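Local coordinates for spore germination protein GerM (Bacillus subtilis subsp. subtilis str. 168, PDB 6GZB) that is of unknown molecular function but affects both sporulation and germination, and folds into tandem GerMN domains, at residues A[77-89]-A[102-114]. Sequence-based numbering, arbitrary orientation.
Sequences STAKQALEYLVQG and AVLPADTTVNVDI. With EDO (1,2-ethanediol), chain H.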
loop_
_atom_site.group_PDB
_atom_site.type_symbol
_atom_site.label_atom_id
_atom_site.label_comp_id
_atom_site.label_asym_id
_atom_site.label_seq_id
_atom_site.Cartn_x
_atom_site.Cartn_y
_atom_site.Cartn_z
ATOM N N SER A 77 9.547 19.343 9.549
ATOM C CA SER A 77 9.912 17.941 9.730
ATOM C C SER A 77 8.730 17.036 9.396
ATOM O O SER A 77 7.974 16.596 10.271
ATOM C CB SER A 77 10.391 17.692 11.160
ATOM O OG SER A 77 9.660 18.475 12.081
ATOM N N THR A 78 8.567 16.791 8.105
ATOM C CA THR A 78 7.354 16.178 7.576
ATOM C C THR A 78 7.249 14.696 7.941
ATOM O O THR A 78 6.160 14.203 8.222
ATOM C CB THR A 78 7.290 16.326 6.047
ATOM O OG1 THR A 78 8.536 15.907 5.466
ATOM C CG2 THR A 78 7.006 17.775 5.675
ATOM N N ALA A 79 8.381 14.003 7.953
ATOM C CA ALA A 79 8.412 12.595 8.307
ATOM C C ALA A 79 7.978 12.407 9.749
ATOM O O ALA A 79 7.153 11.547 10.057
ATOM C CB ALA A 79 9.806 12.036 8.100
ATOM N N LYS A 80 8.525 13.227 10.632
ATOM C CA LYS A 80 8.119 13.223 12.029
ATOM C C LYS A 80 6.641 13.579 12.173
ATOM O O LYS A 80 5.903 12.970 12.953
ATOM C CB LYS A 80 8.977 14.212 12.814
ATOM C CG LYS A 80 8.459 14.516 14.203
ATOM C CD LYS A 80 9.341 15.563 14.858
ATOM C CE LYS A 80 8.867 15.875 16.268
ATOM N NZ LYS A 80 9.990 16.308 17.134
ATOM N N GLN A 81 6.206 14.568 11.413
ATOM C CA GLN A 81 4.826 15.025 11.503
ATOM C C GLN A 81 3.872 13.912 11.084
ATOM O O GLN A 81 2.842 13.694 11.719
ATOM C CB GLN A 81 4.619 16.244 10.611
ATOM C CG GLN A 81 3.216 16.822 10.695
ATOM C CD GLN A 81 2.932 17.774 9.565
ATOM O OE1 GLN A 81 3.300 17.522 8.417
ATOM N NE2 GLN A 81 2.300 18.896 9.889
ATOM N N ALA A 82 4.229 13.202 10.016
ATOM C CA ALA A 82 3.393 12.116 9.512
ATOM C C ALA A 82 3.172 11.052 10.594
ATOM O O ALA A 82 2.051 10.604 10.807
ATOM C CB ALA A 82 4.023 11.498 8.277
ATOM N N LEU A 83 4.230 10.702 11.319
ATOM C CA LEU A 83 4.112 9.743 12.412
ATOM C C LEU A 83 3.272 10.295 13.562
ATOM O O LEU A 83 2.525 9.556 14.202
ATOM C CB LEU A 83 5.492 9.350 12.932
ATOM C CG LEU A 83 6.376 8.580 11.946
ATOM C CD1 LEU A 83 7.613 8.067 12.671
ATOM C CD2 LEU A 83 5.623 7.423 11.312
ATOM N N GLU A 84 3.408 11.586 13.839
ATOM C CA GLU A 84 2.619 12.225 14.895
ATOM C C GLU A 84 1.136 12.142 14.582
ATOM O O GLU A 84 0.296 12.104 15.487
ATOM C CB GLU A 84 3.034 13.693 15.072
ATOM C CG GLU A 84 4.196 13.888 16.036
ATOM C CD GLU A 84 4.938 15.204 15.850
ATOM O OE1 GLU A 84 5.966 15.403 16.532
ATOM O OE2 GLU A 84 4.528 16.030 15.010
ATOM N N TYR A 85 0.814 12.100 13.294
ATOM C CA TYR A 85 -0.580 12.003 12.869
ATOM C C TYR A 85 -1.065 10.561 12.777
ATOM O O TYR A 85 -2.163 10.299 12.285
ATOM C CB TYR A 85 -0.770 12.725 11.540
ATOM C CG TYR A 85 -1.101 14.190 11.711
ATOM C CD1 TYR A 85 -0.113 15.114 12.026
ATOM C CD2 TYR A 85 -2.404 14.647 11.592
ATOM C CE1 TYR A 85 -0.411 16.451 12.187
ATOM C CE2 TYR A 85 -2.703 15.988 11.725
ATOM C CZ TYR A 85 -1.706 16.880 12.048
ATOM O OH TYR A 85 -1.992 18.213 12.217
ATOM N N LEU A 86 -0.259 9.630 13.281
ATOM C CA LEU A 86 -0.710 8.261 13.490
ATOM C C LEU A 86 -1.119 8.031 14.945
ATOM O O LEU A 86 -1.545 6.938 15.306
ATOM C CB LEU A 86 0.408 7.277 13.134
ATOM C CG LEU A 86 0.902 7.305 11.696
ATOM C CD1 LEU A 86 2.029 6.309 11.507
ATOM C CD2 LEU A 86 -0.242 7.007 10.738
ATOM N N VAL A 87 -0.895 9.026 15.797
ATOM C CA VAL A 87 -1.050 8.821 17.235
ATOM C C VAL A 87 -2.507 8.985 17.645
ATOM O O VAL A 87 -3.132 10.001 17.350
ATOM C CB VAL A 87 -0.184 9.792 18.054
ATOM C CG1 VAL A 87 -0.393 9.554 19.547
ATOM C CG2 VAL A 87 1.281 9.635 17.677
ATOM N N GLN A 88 -3.049 7.945 18.267
ATOM C CA GLN A 88 -4.388 7.979 18.849
ATOM C C GLN A 88 -4.552 9.174 19.785
ATOM O O GLN A 88 -3.722 9.411 20.670
ATOM C CB GLN A 88 -4.653 6.673 19.605
ATOM C CG GLN A 88 -5.781 6.741 20.633
ATOM C CD GLN A 88 -7.158 6.666 20.004
ATOM O OE1 GLN A 88 -7.420 5.800 19.169
ATOM N NE2 GLN A 88 -8.050 7.576 20.403
ATOM N N GLY A 89 -5.614 9.940 19.554
ATOM C CA GLY A 89 -5.959 11.076 20.399
ATOM C C GLY A 89 -5.163 12.326 20.077
ATOM O O GLY A 89 -5.281 13.337 20.760
ATOM N N ALA A 102 -6.691 5.400 14.422
ATOM C CA ALA A 102 -5.279 5.704 14.537
ATOM C C ALA A 102 -4.513 4.477 15.009
ATOM O O ALA A 102 -5.105 3.437 15.297
ATOM C CB ALA A 102 -5.072 6.868 15.482
ATOM N N VAL A 103 -3.193 4.584 15.061
ATOM C CA VAL A 103 -2.337 3.395 15.116
ATOM C C VAL A 103 -1.462 3.360 16.371
ATOM O O VAL A 103 -1.343 2.333 17.030
ATOM C CB VAL A 103 -1.422 3.327 13.879
ATOM C CG1 VAL A 103 -0.471 2.142 13.977
ATOM C CG2 VAL A 103 -2.250 3.228 12.614
ATOM N N LEU A 104 -0.776 4.457 16.646
ATOM C CA LEU A 104 0.139 4.507 17.781
ATOM C C LEU A 104 -0.622 4.869 19.052
ATOM O O LEU A 104 -1.614 5.600 18.998
ATOM C CB LEU A 104 1.243 5.526 17.526
ATOM C CG LEU A 104 2.084 5.261 16.278
ATOM C CD1 LEU A 104 3.063 6.401 16.039
ATOM C CD2 LEU A 104 2.800 3.921 16.394
ATOM N N PRO A 105 -0.179 4.334 20.199
ATOM C CA PRO A 105 -0.851 4.583 21.475
ATOM C C PRO A 105 -0.829 6.054 21.863
ATOM O O PRO A 105 0.087 6.785 21.483
ATOM C CB PRO A 105 -0.043 3.749 22.468
ATOM C CG PRO A 105 0.618 2.694 21.635
ATOM C CD PRO A 105 0.925 3.367 20.335
ATOM N N ALA A 106 -1.854 6.484 22.595
ATOM C CA ALA A 106 -1.976 7.877 23.021
ATOM C C ALA A 106 -0.722 8.336 23.745
ATOM O O ALA A 106 -0.088 7.563 24.467
ATOM C CB ALA A 106 -3.192 8.052 23.923
ATOM N N ASP A 107 -0.343 9.584 23.488
ATOM C CA ASP A 107 0.760 10.235 24.180
ATOM C C ASP A 107 2.125 9.718 23.727
ATOM O O ASP A 107 3.146 10.077 24.306
ATOM C CB ASP A 107 0.617 10.090 25.697
ATOM C CG ASP A 107 -0.641 10.749 26.232
ATOM O OD1 ASP A 107 -0.872 11.939 25.925
ATOM O OD2 ASP A 107 -1.397 10.074 26.966
ATOM N N THR A 108 2.152 8.936 22.652
ATOM C CA THR A 108 3.416 8.605 22.002
ATOM C C THR A 108 3.987 9.832 21.303
ATOM O O THR A 108 3.273 10.540 20.596
ATOM C CB THR A 108 3.251 7.463 20.982
ATOM O OG1 THR A 108 2.731 6.298 21.640
ATOM C CG2 THR A 108 4.590 7.125 20.341
ATOM N N THR A 109 5.264 10.115 21.555
ATOM C CA THR A 109 5.995 11.142 20.811
ATOM C C THR A 109 7.155 10.490 20.064
ATOM O O THR A 109 7.507 9.349 20.342
ATOM C CB THR A 109 6.552 12.229 21.751
ATOM O OG1 THR A 109 7.493 11.644 22.659
ATOM C CG2 THR A 109 5.419 12.888 22.544
ATOM N N VAL A 110 7.745 11.204 19.111
ATOM C CA VAL A 110 8.727 10.589 18.229
ATOM C C VAL A 110 9.676 11.614 17.626
ATOM O O VAL A 110 9.280 12.738 17.336
ATOM C CB VAL A 110 8.038 9.804 17.093
ATOM C CG1 VAL A 110 7.291 10.752 16.166
ATOM C CG2 VAL A 110 9.051 8.967 16.320
ATOM N N ASN A 111 10.943 11.224 17.489
ATOM C CA ASN A 111 11.907 11.921 16.647
ATOM C C ASN A 111 12.253 11.066 15.428
ATOM O O ASN A 111 12.318 9.839 15.511
ATOM C CB ASN A 111 13.191 12.208 17.429
ATOM C CG ASN A 111 12.950 13.073 18.647
ATOM O OD1 ASN A 111 12.247 14.078 18.580
ATOM N ND2 ASN A 111 13.545 12.694 19.767
ATOM N N VAL A 112 12.536 11.727 14.313
ATOM C CA VAL A 112 12.922 11.034 13.099
ATOM C C VAL A 112 14.237 11.591 12.579
ATOM O O VAL A 112 14.365 12.781 12.306
ATOM C CB VAL A 112 11.848 11.147 11.999
ATOM C CG1 VAL A 112 12.301 10.413 10.747
ATOM C CG2 VAL A 112 10.526 10.581 12.499
ATOM N N ASP A 113 15.204 10.705 12.422
ATOM C CA ASP A 113 16.501 11.065 11.888
ATOM C C ASP A 113 16.690 10.381 10.533
ATOM O O ASP A 113 16.770 9.154 10.439
ATOM C CB ASP A 113 17.589 10.620 12.873
ATOM C CG ASP A 113 18.981 10.964 12.402
ATOM O OD1 ASP A 113 19.134 12.015 11.751
ATOM O OD2 ASP A 113 19.920 10.197 12.704
ATOM N N ILE A 114 16.747 11.181 9.481
ATOM C CA ILE A 114 16.872 10.658 8.127
ATOM C C ILE A 114 18.342 10.661 7.706
ATOM O O ILE A 114 18.968 11.711 7.627
ATOM C CB ILE A 114 16.034 11.491 7.134
ATOM C CG1 ILE A 114 14.569 11.508 7.563
ATOM C CG2 ILE A 114 16.157 10.935 5.725
ATOM C CD1 ILE A 114 13.706 12.445 6.742
HETATM C C1 EDO H . 11.323 11.523 22.203
HETATM O O1 EDO H . 9.995 11.696 21.684
HETATM C C2 EDO H . 11.489 10.131 22.802
HETATM O O2 EDO H . 12.864 9.723 22.754
HETATM O O HOH W 1 6.036 13.711 18.729
HETATM O O HOH W 2 -2.195 11.361 21.825
HETATM O O HOH W 3 -8.304 6.320 16.517
#
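Helix 78-84 packs roughly antiparallel against strand 110-114, the two axes 7.6 Å apart and at 145°, and just past the helix V87 forms a single backbone bridge with L104. This is helix-on-sheet packing within the first GerMN domain, where strand 110-114 is an outermost strand of a mixed four-stranded sheet. Two bonds make the bridge, L104 N to L86 O, with the donor standing above the carbonyl plane, and Q88 N to L104 O at 2.8 Å; V103 N adds a third, also to L86 O. A102 suits this bridge because its lone methyl fits over L86 O and Q88 N.

Between helix and strand, A79, L83, V110 and V112 make an aliphatic filling. L83 meets V110 and V112 at about right angles, its CD1 3.9 Å from V112 CG2, and L83 also touches A122 of the adjacent strand 119-124. Because valine branches right at CB, V112 CG2 presses close to the helix backbone, 3.6 Å from K80 CA, while the small A79 puts its CB against V112 CG1. Beyond the helix, at the bridge, L104 CD1 touches both L86 CB and V87 CG2. With V87 CG1 anti to the backbone N (chi1 179°), that methyl reaches P105 O at 3.4 Å, and CG2 turns to T108 O.

Polar groups border the packing. The extended chain of K80 runs past V110 O, with CE 3.3 Å from it, and ends in a weak bond to N111 OD1; an alanine here would probably uncover V110 O and deprive N111 OD1 of its ammonium partner. Beside it, E84 is long enough to reach the strand through water: one molecule donates to E84 OE1 at 2.8 Å and accepts from V110 N at 3.1 Å.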